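Local coordinates for protein glutathione reductase (Bartonella henselae, PDB 3O0H) that probably catalyses the NADPH-dependent reduction of glutathione disulfide to glutathione, using a bound FAD and a redox-active disulfide, at residues D231-Q236 against F410-V415; E252-Q257 against V268-Q273; V137-H142 against L295-V300. One frame throughout, in Å; residues are numbered along the deposited sequence.

Contact 1 (D231-Q236 against F410-V415)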
ATOM      1  N   ASP B 231      -5.085   7.027 -18.369  1.00 16.02           N
ATOM      2  CA  ASP B 231      -6.539   6.994 -18.316  1.00 15.45           C
ATOM      3  C   ASP B 231      -7.109   8.405 -17.995  1.00 14.08           C
ATOM      4  O   ASP B 231      -6.580   9.116 -17.168  1.00 11.84           O
ATOM      5  CB  ASP B 231      -6.975   5.928 -17.297  1.00 16.19           C
ATOM      6  CG  ASP B 231      -8.494   5.822 -17.139  1.00 17.04           C
ATOM      7  OD1 ASP B 231      -9.038   6.701 -16.443  1.00 18.33           O
ATOM      8  OD2 ASP B 231      -9.091   4.877 -17.678  1.00 16.91           O
ATOM      9  N   TYR B 232      -8.177   8.789 -18.687  1.00 15.30           N
ATOM     10  CA  TYR B 232      -8.727  10.164 -18.574  1.00 16.32           C
ATOM     11  C   TYR B 232      -9.072  10.530 -17.128  1.00 15.31           C
ATOM     12  O   TYR B 232      -8.801  11.642 -16.692  1.00 14.93           O
ATOM     13  CB  TYR B 232      -9.940  10.369 -19.476  1.00 19.07           C
ATOM     14  CG  TYR B 232     -10.740  11.628 -19.104  1.00 25.26           C
ATOM     15  CD1 TYR B 232     -10.383  12.882 -19.567  1.00 28.08           C
ATOM     16  CD2 TYR B 232     -11.852  11.533 -18.256  1.00 31.67           C
ATOM     17  CE1 TYR B 232     -11.110  14.026 -19.210  1.00 30.74           C
ATOM     18  CE2 TYR B 232     -12.614  12.667 -17.911  1.00 34.97           C
ATOM     19  CZ  TYR B 232     -12.230  13.918 -18.369  1.00 34.89           C
ATOM     20  OH  TYR B 232     -13.009  15.033 -17.988  1.00 35.29           O
ATOM     21  N   ASP B 233      -9.652   9.604 -16.358  1.00 16.15           N
ATOM     22  CA  ASP B 233      -9.989   9.931 -14.953  1.00 15.18           C
ATOM     23  C   ASP B 233      -8.723  10.328 -14.183  1.00 14.65           C
ATOM     24  O   ASP B 233      -8.740  11.259 -13.377  1.00 14.66           O
ATOM     25  CB  ASP B 233     -10.654   8.761 -14.238  1.00 15.98           C
ATOM     26  CG  ASP B 233     -12.123   8.644 -14.521  1.00 19.15           C
ATOM     27  OD1 ASP B 233     -12.826   9.670 -14.555  1.00 20.84           O
ATOM     28  OD2 ASP B 233     -12.598   7.510 -14.638  1.00 19.87           O
ATOM     29  N   LEU B 234      -7.607   9.619 -14.385  1.00 13.74           N
ATOM     30  CA  LEU B 234      -6.362  10.012 -13.699  1.00 12.02           C
ATOM     31  C   LEU B 234      -5.901  11.420 -14.079  1.00 11.70           C
ATOM     32  O   LEU B 234      -5.407  12.197 -13.246  1.00  9.82           O
ATOM     33  CB  LEU B 234      -5.236   9.025 -13.997  1.00 12.23           C
ATOM     34  CG  LEU B 234      -5.557   7.565 -13.672  1.00 15.25           C
ATOM     35  CD1 LEU B 234      -4.517   6.621 -14.393  1.00 13.43           C
ATOM     36  CD2 LEU B 234      -5.674   7.323 -12.138  1.00 15.55           C
ATOM     37  N   ARG B 235      -6.035  11.741 -15.351  1.00 11.39           N
ATOM     38  CA  ARG B 235      -5.586  13.035 -15.825  1.00 11.22           C
ATOM     39  C   ARG B 235      -6.467  14.110 -15.208  1.00 12.13           C
ATOM     40  O   ARG B 235      -5.975  15.149 -14.694  1.00 11.99           O
ATOM     41  CB  ARG B 235      -5.694  13.085 -17.342  1.00 12.22           C
ATOM     42  CG  ARG B 235      -4.836  12.043 -18.078  1.00 11.22           C
ATOM     43  CD  ARG B 235      -5.105  12.088 -19.566  1.00 14.01           C
ATOM     44  NE  ARG B 235      -4.608  13.280 -20.254  1.00 14.38           N
ATOM     45  CZ  ARG B 235      -4.893  13.564 -21.535  1.00 16.22           C
ATOM     46  NH1 ARG B 235      -5.623  12.750 -22.279  1.00 17.01           N
ATOM     47  NH2 ARG B 235      -4.409  14.652 -22.102  1.00 17.65           N
ATOM     48  N   GLN B 236      -7.775  13.870 -15.262  1.00 12.62           N
ATOM     49  CA  GLN B 236      -8.714  14.909 -14.869  1.00 14.33           C
ATOM     50  C   GLN B 236      -8.670  15.106 -13.373  1.00 13.52           C
ATOM     51  O   GLN B 236      -8.602  16.243 -12.915  1.00 12.97           O
ATOM     52  CB  GLN B 236     -10.125  14.598 -15.341  1.00 15.32           C
ATOM     53  CG  GLN B 236     -11.131  15.739 -15.040  1.00 18.28           C
ATOM     54  CD  GLN B 236     -10.895  16.903 -15.968  1.00 19.81           C
ATOM     55  OE1 GLN B 236     -11.079  16.765 -17.177  1.00 21.11           O
ATOM     56  NE2 GLN B 236     -10.417  18.051 -15.420  1.00 14.34           N
ATOM     57  N   PHE B 410      -9.398   7.247  -5.565  1.00 15.71           N
ATOM     58  CA  PHE B 410     -10.066   6.823  -6.791  1.00 15.35           C
ATOM     59  C   PHE B 410      -9.545   5.449  -7.206  1.00 14.85           C
ATOM     60  O   PHE B 410      -8.338   5.243  -7.251  1.00 14.74           O
ATOM     61  CB  PHE B 410      -9.772   7.838  -7.867  1.00 16.30           C
ATOM     62  CG  PHE B 410     -10.104   7.355  -9.218  1.00 15.90           C
ATOM     63  CD1 PHE B 410     -11.418   7.410  -9.669  1.00 16.77           C
ATOM     64  CD2 PHE B 410      -9.114   6.798 -10.035  1.00 17.70           C
ATOM     65  CE1 PHE B 410     -11.762   6.952 -10.902  1.00 16.87           C
ATOM     66  CE2 PHE B 410      -9.444   6.337 -11.320  1.00 17.76           C
ATOM     67  CZ  PHE B 410     -10.770   6.399 -11.736  1.00 17.46           C
ATOM     68  N   MET B 411     -10.427   4.499  -7.482  1.00 14.37           N
ATOM     69  CA  MET B 411     -10.006   3.171  -7.958  1.00 14.56           C
ATOM     70  C   MET B 411     -10.934   2.778  -9.106  1.00 14.40           C
ATOM     71  O   MET B 411     -12.172   2.946  -9.016  1.00 15.66           O
ATOM     72  CB  MET B 411     -10.105   2.116  -6.861  1.00 13.59           C
ATOM     73  CG  MET B 411      -9.099   2.293  -5.727  1.00 17.72           C
ATOM     74  SD  MET B 411      -9.456   1.257  -4.250  1.00 20.08           S
ATOM     75  CE  MET B 411      -7.988   1.554  -3.266  1.00 20.28           C
ATOM     76  N   LYS B 412     -10.361   2.278 -10.190  1.00 13.96           N
ATOM     77  CA  LYS B 412     -11.196   1.846 -11.307  1.00 13.66           C
ATOM     78  C   LYS B 412     -10.656   0.543 -11.894  1.00 13.31           C
ATOM     79  O   LYS B 412      -9.474   0.415 -12.138  1.00 14.17           O
ATOM     80  CB  LYS B 412     -11.307   2.953 -12.341  1.00 14.09           C
ATOM     81  CG  LYS B 412     -12.150   2.589 -13.531  1.00 15.14           C
ATOM     82  CD  LYS B 412     -12.485   3.779 -14.405  1.00 16.69           C
ATOM     83  CE  LYS B 412     -11.342   4.163 -15.320  1.00 18.40           C
ATOM     84  NZ  LYS B 412     -11.562   5.407 -16.121  1.00 15.05           N
ATOM     85  N   LEU B 413     -11.521  -0.457 -12.055  1.00 14.21           N
ATOM     86  CA  LEU B 413     -11.138  -1.675 -12.760  1.00 13.80           C
ATOM     87  C   LEU B 413     -11.860  -1.719 -14.107  1.00 13.50           C
ATOM     88  O   LEU B 413     -13.024  -1.415 -14.211  1.00 14.25           O
ATOM     89  CB  LEU B 413     -11.468  -2.879 -11.908  1.00 15.56           C
ATOM     90  CG  LEU B 413     -10.788  -2.978 -10.548  1.00 15.52           C
ATOM     91  CD1 LEU B 413     -11.307  -4.174  -9.756  1.00 15.50           C
ATOM     92  CD2 LEU B 413      -9.292  -3.029 -10.717  1.00 13.27           C
ATOM     93  N   VAL B 414     -11.128  -2.095 -15.143  1.00 13.11           N
ATOM     94  CA  VAL B 414     -11.625  -2.112 -16.483  1.00 12.89           C
ATOM     95  C   VAL B 414     -11.663  -3.592 -16.865  1.00 11.94           C
ATOM     96  O   VAL B 414     -10.659  -4.294 -16.812  1.00 13.14           O
ATOM     97  CB  VAL B 414     -10.741  -1.327 -17.426  1.00 12.59           C
ATOM     98  CG1 VAL B 414     -11.312  -1.441 -18.849  1.00 14.31           C
ATOM     99  CG2 VAL B 414     -10.639   0.158 -17.030  1.00 13.06           C
ATOM    100  N   VAL B 415     -12.827  -4.069 -17.233  1.00 14.28           N
ATOM    101  CA  VAL B 415     -13.020  -5.531 -17.339  1.00 14.36           C
ATOM    102  C   VAL B 415     -13.518  -5.920 -18.739  1.00 15.40           C
ATOM    103  O   VAL B 415     -14.383  -5.253 -19.288  1.00 18.49           O
ATOM    104  CB  VAL B 415     -13.964  -6.004 -16.196  1.00 15.47           C
ATOM    105  CG1 VAL B 415     -14.316  -7.494 -16.340  1.00 14.42           C
ATOM    106  CG2 VAL B 415     -13.306  -5.700 -14.816  1.00 13.87           C
TER

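Contact 2 (E252-Q257 against V268-Q273)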
ATOM      1  N   GLU B 252      -2.642  24.700 -23.774  1.00 20.04           N
ATOM      2  CA  GLU B 252      -2.407  25.132 -25.128  1.00 21.34           C
ATOM      3  C   GLU B 252      -1.237  26.122 -25.179  1.00 22.04           C
ATOM      4  O   GLU B 252      -1.216  27.052 -25.981  1.00 22.49           O
ATOM      5  CB  GLU B 252      -3.696  25.693 -25.731  1.00 24.06           C
ATOM      6  CG  GLU B 252      -4.952  24.761 -25.500  1.00 24.44           C
ATOM      7  CD  GLU B 252      -4.931  23.422 -26.283  1.00 28.27           C
ATOM      8  OE1 GLU B 252      -4.180  23.348 -27.287  1.00 30.98           O
ATOM      9  OE2 GLU B 252      -5.680  22.457 -25.870  1.00 26.50           O
ATOM     10  N   ALA B 253      -0.269  25.887 -24.301  1.00 21.08           N
ATOM     11  CA  ALA B 253       0.807  26.829 -24.035  1.00 22.63           C
ATOM     12  C   ALA B 253       2.090  26.355 -24.750  1.00 23.62           C
ATOM     13  O   ALA B 253       2.593  25.278 -24.465  1.00 22.80           O
ATOM     14  CB  ALA B 253       1.053  26.936 -22.509  1.00 20.55           C
ATOM     15  N   THR B 254       2.606  27.187 -25.646  1.00 25.80           N
ATOM     16  CA  THR B 254       3.938  27.001 -26.239  1.00 26.90           C
ATOM     17  C   THR B 254       4.830  28.181 -25.863  1.00 27.31           C
ATOM     18  O   THR B 254       4.443  29.342 -26.042  1.00 28.26           O
ATOM     19  CB  THR B 254       3.829  26.934 -27.765  1.00 29.35           C
ATOM     20  OG1 THR B 254       3.045  25.779 -28.117  1.00 28.94           O
ATOM     21  CG2 THR B 254       5.234  26.855 -28.420  1.00 31.70           C
ATOM     22  N   VAL B 255       5.998  27.890 -25.313  1.00 25.79           N
ATOM     23  CA  VAL B 255       6.922  28.935 -24.949  1.00 27.21           C
ATOM     24  C   VAL B 255       7.618  29.431 -26.194  1.00 30.37           C
ATOM     25  O   VAL B 255       8.079  28.626 -26.997  1.00 31.57           O
ATOM     26  CB  VAL B 255       7.982  28.453 -23.981  1.00 25.77           C
ATOM     27  CG1 VAL B 255       8.996  29.598 -23.707  1.00 26.11           C
ATOM     28  CG2 VAL B 255       7.357  27.978 -22.712  1.00 22.41           C
ATOM     29  N   SER B 256       7.655  30.753 -26.362  1.00 32.30           N
ATOM     30  CA  SER B 256       8.377  31.400 -27.444  1.00 35.26           C
ATOM     31  C   SER B 256       9.787  31.718 -26.966  1.00 35.26           C
ATOM     32  O   SER B 256      10.775  31.395 -27.627  1.00 37.01           O
ATOM     33  CB  SER B 256       7.617  32.669 -27.868  1.00 36.93           C
ATOM     34  OG  SER B 256       8.374  33.497 -28.722  1.00 42.20           O
ATOM     35  N   GLN B 257       9.897  32.363 -25.819  1.00 34.23           N
ATOM     36  CA  GLN B 257      11.210  32.729 -25.341  1.00 34.69           C
ATOM     37  C   GLN B 257      11.206  32.875 -23.850  1.00 32.52           C
ATOM     38  O   GLN B 257      10.144  33.015 -23.238  1.00 31.09           O
ATOM     39  CB  GLN B 257      11.691  34.015 -26.027  1.00 38.81           C
ATOM     40  CG  GLN B 257      10.741  35.194 -25.906  1.00 41.62           C
ATOM     41  CD  GLN B 257      11.236  36.448 -26.604  1.00 48.11           C
ATOM     42  OE1 GLN B 257      10.546  36.992 -27.468  1.00 51.70           O
ATOM     43  NE2 GLN B 257      12.439  36.903 -26.249  1.00 48.71           N
ATOM     44  N   VAL B 268       7.647  33.992 -22.038  1.00 30.87           N
ATOM     45  CA  VAL B 268       6.749  34.564 -22.993  1.00 33.52           C
ATOM     46  C   VAL B 268       6.209  33.428 -23.847  1.00 32.97           C
ATOM     47  O   VAL B 268       6.993  32.705 -24.442  1.00 32.62           O
ATOM     48  CB  VAL B 268       7.478  35.602 -23.876  1.00 36.54           C
ATOM     49  CG1 VAL B 268       6.505  36.269 -24.847  1.00 38.39           C
ATOM     50  CG2 VAL B 268       8.194  36.659 -23.004  1.00 37.37           C
ATOM     51  N   LEU B 269       4.876  33.298 -23.899  1.00 32.58           N
ATOM     52  CA  LEU B 269       4.162  32.243 -24.667  1.00 32.13           C
ATOM     53  C   LEU B 269       3.840  32.732 -26.041  1.00 35.23           C
ATOM     54  O   LEU B 269       3.814  33.948 -26.258  1.00 38.71           O
ATOM     55  CB  LEU B 269       2.855  31.814 -23.965  1.00 29.74           C
ATOM     56  CG  LEU B 269       2.937  31.362 -22.506  1.00 28.36           C
ATOM     57  CD1 LEU B 269       1.600  30.801 -22.012  1.00 28.53           C
ATOM     58  CD2 LEU B 269       4.007  30.293 -22.369  1.00 26.00           C
ATOM     59  N   THR B 270       3.562  31.834 -26.985  1.00 35.81           N
ATOM     60  CA  THR B 270       3.258  32.280 -28.358  1.00 39.51           C
ATOM     61  C   THR B 270       1.951  33.091 -28.490  1.00 41.96           C
ATOM     62  O   THR B 270       1.762  33.772 -29.488  1.00 43.98           O
ATOM     63  CB  THR B 270       3.160  31.111 -29.376  1.00 39.86           C
ATOM     64  OG1 THR B 270       2.273  30.118 -28.860  1.00 37.79           O
ATOM     65  CG2 THR B 270       4.538  30.502 -29.662  1.00 38.26           C
ATOM     66  N   ASN B 271       1.057  33.003 -27.505  1.00 41.07           N
ATOM     67  CA  ASN B 271      -0.188  33.743 -27.545  1.00 43.71           C
ATOM     68  C   ASN B 271      -0.124  35.120 -26.870  1.00 45.79           C
ATOM     69  O   ASN B 271      -1.144  35.798 -26.758  1.00 47.26           O
ATOM     70  CB  ASN B 271      -1.299  32.925 -26.918  1.00 42.57           C
ATOM     71  CG  ASN B 271      -1.222  32.895 -25.417  1.00 41.40           C
ATOM     72  OD1 ASN B 271      -0.225  33.305 -24.816  1.00 40.47           O
ATOM     73  ND2 ASN B 271      -2.297  32.425 -24.795  1.00 42.50           N
ATOM     74  N   GLY B 272       1.059  35.513 -26.399  1.00 45.32           N
ATOM     75  CA  GLY B 272       1.247  36.822 -25.801  1.00 46.90           C
ATOM     76  C   GLY B 272       1.278  36.849 -24.281  1.00 44.85           C
ATOM     77  O   GLY B 272       1.758  37.818 -23.695  1.00 45.82           O
ATOM     78  N   GLN B 273       0.762  35.811 -23.631  1.00 42.45           N
ATOM     79  CA  GLN B 273       0.764  35.791 -22.183  1.00 40.99           C
ATOM     80  C   GLN B 273       2.225  35.691 -21.721  1.00 40.39           C
ATOM     81  O   GLN B 273       3.054  35.087 -22.402  1.00 39.35           O
ATOM     82  CB  GLN B 273      -0.080  34.627 -21.647  1.00 39.56           C
TER
HETATM   83  O   HOH W   1       1.133  29.670 -26.187  1.00  8.73           O

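Contact 3 (V137-H142 against L295-V300)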
ATOM      1  N   VAL B 137      33.572   6.081 -26.516  1.00 15.25           N
ATOM      2  CA  VAL B 137      32.988   6.124 -27.847  1.00 15.55           C
ATOM      3  C   VAL B 137      33.591   5.012 -28.696  1.00 15.52           C
ATOM      4  O   VAL B 137      34.717   4.571 -28.458  1.00 14.51           O
ATOM      5  CB  VAL B 137      33.196   7.492 -28.528  1.00 17.24           C
ATOM      6  CG1 VAL B 137      32.759   8.622 -27.608  1.00 16.51           C
ATOM      7  CG2 VAL B 137      34.648   7.724 -28.967  1.00 19.35           C
ATOM      8  N   PHE B 138      32.856   4.564 -29.706  1.00 14.15           N
ATOM      9  CA  PHE B 138      33.390   3.544 -30.630  1.00 13.72           C
ATOM     10  C   PHE B 138      34.416   4.150 -31.565  1.00 14.44           C
ATOM     11  O   PHE B 138      34.235   5.256 -32.087  1.00 13.54           O
ATOM     12  CB  PHE B 138      32.291   2.910 -31.494  1.00 13.60           C
ATOM     13  CG  PHE B 138      31.322   2.027 -30.734  1.00 14.43           C
ATOM     14  CD1 PHE B 138      30.205   2.557 -30.133  1.00 16.13           C
ATOM     15  CD2 PHE B 138      31.508   0.657 -30.685  1.00 13.75           C
ATOM     16  CE1 PHE B 138      29.302   1.733 -29.452  1.00 15.60           C
ATOM     17  CE2 PHE B 138      30.622  -0.170 -30.038  1.00 13.46           C
ATOM     18  CZ  PHE B 138      29.516   0.363 -29.427  1.00 13.51           C
ATOM     19  N   VAL B 139      35.488   3.390 -31.786  1.00 14.34           N
ATOM     20  CA  VAL B 139      36.461   3.647 -32.828  1.00 16.29           C
ATOM     21  C   VAL B 139      36.174   2.739 -34.049  1.00 16.62           C
ATOM     22  O   VAL B 139      36.313   3.151 -35.180  1.00 18.45           O
ATOM     23  CB  VAL B 139      37.884   3.299 -32.317  1.00 17.04           C
ATOM     24  CG1 VAL B 139      38.889   3.278 -33.473  1.00 18.19           C
ATOM     25  CG2 VAL B 139      38.296   4.282 -31.256  1.00 17.62           C
ATOM     26  N   ASP B 140      35.833   1.497 -33.763  1.00 16.70           N
ATOM     27  CA  ASP B 140      35.398   0.489 -34.725  1.00 17.35           C
ATOM     28  C   ASP B 140      34.531  -0.572 -33.996  1.00 17.14           C
ATOM     29  O   ASP B 140      34.125  -0.365 -32.874  1.00 17.24           O
ATOM     30  CB  ASP B 140      36.579  -0.138 -35.479  1.00 18.12           C
ATOM     31  CG  ASP B 140      37.456  -1.024 -34.625  1.00 19.69           C
ATOM     32  OD1 ASP B 140      37.065  -1.431 -33.514  1.00 16.76           O
ATOM     33  OD2 ASP B 140      38.599  -1.305 -35.095  1.00 21.01           O
ATOM     34  N   GLU B 141      34.202  -1.654 -34.694  1.00 17.15           N
ATOM     35  CA  GLU B 141      33.321  -2.668 -34.152  0.70 16.94           C
ATOM     36  C   GLU B 141      33.745  -3.312 -32.811  1.00 16.48           C
ATOM     37  O   GLU B 141      32.865  -3.754 -32.055  1.00 16.05           O
ATOM     38  CB  GLU B 141      33.092  -3.730 -35.214  0.70 17.88           C
ATOM     39  CG  GLU B 141      32.429  -3.194 -36.448  0.70 18.32           C
ATOM     40  CD  GLU B 141      33.351  -2.716 -37.590  0.70 20.05           C
ATOM     41  OE1 GLU B 141      34.554  -2.347 -37.397  0.70 18.36           O
ATOM     42  OE2 GLU B 141      32.807  -2.706 -38.711  0.70 19.74           O
ATOM     43  N   HIS B 142      35.039  -3.353 -32.510  1.00 15.87           N
ATOM     44  CA  HIS B 142      35.559  -3.976 -31.290  1.00 15.74           C
ATOM     45  C   HIS B 142      36.391  -3.057 -30.399  1.00 16.45           C
ATOM     46  O   HIS B 142      36.943  -3.504 -29.381  1.00 17.49           O
ATOM     47  CB  HIS B 142      36.429  -5.162 -31.690  1.00 16.71           C
ATOM     48  CG  HIS B 142      35.639  -6.365 -32.057  1.00 16.91           C
ATOM     49  ND1 HIS B 142      34.980  -7.130 -31.114  1.00 13.87           N
ATOM     50  CD2 HIS B 142      35.397  -6.941 -33.260  1.00 18.57           C
ATOM     51  CE1 HIS B 142      34.354  -8.116 -31.727  1.00 15.54           C
ATOM     52  NE2 HIS B 142      34.610  -8.039 -33.022  1.00 18.45           N
ATOM     53  N   LEU B 295      28.453   5.225 -33.112  1.00 12.96           N
ATOM     54  CA  LEU B 295      27.689   4.028 -33.572  1.00 13.53           C
ATOM     55  C   LEU B 295      27.878   3.799 -35.057  1.00 13.43           C
ATOM     56  O   LEU B 295      27.861   2.655 -35.538  1.00 14.83           O
ATOM     57  CB  LEU B 295      26.200   4.157 -33.220  1.00 12.36           C
ATOM     58  CG  LEU B 295      25.932   4.081 -31.734  1.00 12.08           C
ATOM     59  CD1 LEU B 295      24.457   4.506 -31.438  1.00 10.25           C
ATOM     60  CD2 LEU B 295      26.284   2.681 -31.137  1.00 10.76           C
ATOM     61  N   GLU B 296      28.061   4.880 -35.802  1.00 14.42           N
ATOM     62  CA  GLU B 296      28.297   4.794 -37.241  1.00 14.79           C
ATOM     63  C   GLU B 296      29.656   4.153 -37.591  1.00 14.77           C
ATOM     64  O   GLU B 296      29.821   3.594 -38.635  1.00 14.05           O
ATOM     65  CB  GLU B 296      28.140   6.166 -37.909  1.00 16.47           C
ATOM     66  CG  GLU B 296      29.179   7.193 -37.489  1.00 16.64           C
ATOM     67  CD  GLU B 296      28.962   7.826 -36.124  1.00 20.22           C
ATOM     68  OE1 GLU B 296      28.048   7.474 -35.332  1.00 16.91           O
ATOM     69  OE2 GLU B 296      29.741   8.736 -35.835  1.00 25.14           O
ATOM     70  N   ARG B 297      30.608   4.221 -36.679  1.00 15.26           N
ATOM     71  CA  ARG B 297      31.861   3.485 -36.836  1.00 15.23           C
ATOM     72  C   ARG B 297      31.687   1.991 -36.618  1.00 15.45           C
ATOM     73  O   ARG B 297      32.346   1.191 -37.264  1.00 15.69           O
ATOM     74  CB  ARG B 297      32.883   4.034 -35.864  1.00 16.18           C
ATOM     75  CG  ARG B 297      33.556   5.305 -36.406  1.00 19.34           C
ATOM     76  CD  ARG B 297      34.144   6.038 -35.249  1.00 23.34           C
ATOM     77  NE  ARG B 297      34.911   7.248 -35.564  1.00 21.61           N
ATOM     78  CZ  ARG B 297      36.236   7.349 -35.571  1.00 22.95           C
ATOM     79  NH1 ARG B 297      37.036   6.301 -35.407  1.00 22.70           N
ATOM     80  NH2 ARG B 297      36.766   8.519 -35.785  1.00 23.01           N
ATOM     81  N   ALA B 298      30.771   1.614 -35.730  1.00 15.62           N
ATOM     82  CA  ALA B 298      30.513   0.193 -35.452  1.00 15.90           C
ATOM     83  C   ALA B 298      29.532  -0.410 -36.410  1.00 16.60           C
ATOM     84  O   ALA B 298      29.356  -1.638 -36.436  1.00 17.37           O
ATOM     85  CB  ALA B 298      30.020   0.018 -34.048  1.00 14.82           C
ATOM     86  N   GLY B 299      28.845   0.418 -37.187  1.00 16.54           N
ATOM     87  CA  GLY B 299      27.791  -0.089 -38.067  1.00 17.54           C
ATOM     88  C   GLY B 299      26.473  -0.446 -37.375  1.00 16.50           C
ATOM     89  O   GLY B 299      25.642  -1.178 -37.947  1.00 18.45           O
ATOM     90  N   VAL B 300      26.244   0.123 -36.187  1.00 16.07           N
ATOM     91  CA  VAL B 300      25.044  -0.186 -35.385  1.00 14.37           C
ATOM     92  C   VAL B 300      23.874   0.642 -35.856  1.00 15.16           C
ATOM     93  O   VAL B 300      23.965   1.869 -35.937  1.00 15.05           O
ATOM     94  CB  VAL B 300      25.285   0.021 -33.888  1.00 13.73           C
ATOM     95  CG1 VAL B 300      23.937   0.054 -33.088  1.00 11.86           C
ATOM     96  CG2 VAL B 300      26.284  -1.058 -33.337  1.00 12.87           C
TER

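Contact 1 (D231-Q236 against F410-V415)
A buried salt-bridge network joins Asp231 and Asp233, at the N-terminal end of helix 232-245, to Lys412 of strand 409-416, and so ties the pyridine nucleotide-disulphide oxidoreductase part of the chain to the antiparallel sheet of its dimerisation domain. The first turn, 232-236, runs nearly antiparallel (166°) to 410-415, their axes 10.2 Å apart at closest approach, a gap that only side chains bridge. Lys412 does this with a chain that leaves the strand extended and bends at chi3 (79°), which carries the ammonium group between the two carboxylates. Its NZ lies 2.9 Å from Asp231 OD1, on the syn lone pair, with a weak second bond to Asp231 OD2; it reaches Asp233 OD2 at 2.8 Å on the anti side, tilted out of that carboxylate plane. Asp231 is also the N-cap: its OD1 takes the N-H of Asp233, so one oxygen both caps the helix and binds the lysine. The network extends further: Glu378 pairs with Lys412 NZ through OE1 and donates its backbone N-H to Asp231 OD2, and Arg392 NE forms a salt bridge with Asp233 OD2. Beside the charged cluster, Phe410 crosses the side chains of Asp233 and Leu234 at about a right angle. The end of its ring lies against the helix, with CZ 3.4 Å from Asp233 CB and CE2 4.0 Å from Leu234 CD2.

Contact 2 (E252-Q257 against V268-Q273)
Gln257 and Val268 lie side by side and point the same way, from a hydrogen-bonded antiparallel pair of the hairpin formed by strands 255-261 and 264-269; Gln257 CG rests 3.9 Å from Val268 CB, and Val268 N donates to Gln257 O at 2.9 Å. At the next bridge, two residues back on one strand but only one on along the other, the side chains of Val255 and Leu269, a non-hydrogen-bonded pair, diverge at their roots and meet again through their branches, Val255 CG2 to Leu269 CD2. The other leucine methyl, CD1, packs on Ala253 CB at 3.9 Å. All three of these apolar side chains also touch Leu220 of strand 216-220. Thr254 and Thr270 cross at a slant on the exposed side, their CG2 methyls 3.9 Å apart. Thr270 OG1 (chi1 51°) shares a hydrogen bond with a water that accepts from Thr254 N. The shift is a classic beta bulge, with Ser256 N and Gln257 N both donating to Val268 O, at 2.8 and 3.2 Å, in the carbonyl plane. Thr270 N bonds to Thr254 O as the chain enters a type I turn. The chemistry is thus divided: backbone amides fix the register, one water bridges the threonines, and apolar branches join the hairpin to the neighbouring parallel sheet.

Contact 3 (V137-H142 against L295-V300)
Phe138, at the end of strand 136-138 in a small antiparallel sheet, packs against Leu295 and Ala298 of the weakly bonded helix at about 295-298, a strand-to-helical-turn contact in the FAD-containing part of a pyridine nucleotide-disulphide oxidoreductase. Phe138 is its apolar centre. Ala298 CB sits over one face of the phenylalanine ring in a CH-pi contact, 4.2 Å from the centroid and 27° off the ring normal, and its closest ring atom is Phe138 CD2. Leu295 comes to another part of the ring: although it starts out pointing away from 137-142, the end of its side chain turns back, and CD2 approaches Phe138 CE1 to 3.6 Å. The ring has further neighbours in Ile158 and Ile160 of strand 158-160 and Ile321 of strand 321-323, both strands of the five-stranded parallel sheet. The Phe138 side chain lies about 8 Å from the bound FAD. Phe138 therefore links the small sheet, the helical turn and the larger sheet through one buried side chain.

At the more exposed border the chain turns a corner at Val139, and Asp140 begins an Asx turn in which OD1 accepts from His142 N; that oxygen also bonds to Thr143 OG1. In the modelled conformer Glu141 lies near the end of the helix. Arg297 runs across the corner with its chain extended from CG to NE, and its aliphatic part packs on the backbone, CD being 3.3 Å from Phe138 O. The guanidinium then bonds edge-on to the next carbonyl: Arg297 NH1 donates to a lone pair of Val139 O at 3.2 Å, with an N-H...O angle of 164° and the oxygen almost in the guanidinium plane.

How the contacts relate
The three contacts illustrate packing at three scales: within a hairpin, within one part of the chain, and between two parts. Contact 3 begins first along the chain, at 137-142; contact 1 starts at 231-236, both segments of contact 2 follow, and then come 295-300 and finally 410-415, so contacts 1 and 3 interlock in sequence. In space those two lie on opposite sides of the chain's centre, with centres 46 Å apart. Contact 2 is closer to contact 1, about 9 Å between nearest atoms, yet does not touch it. Contacts 2 and 3 lie in the pyridine nucleotide-disulphide oxidoreductase part, each involving a different small antiparallel sheet, whereas contact 1 joins that part to the dimerisation domain.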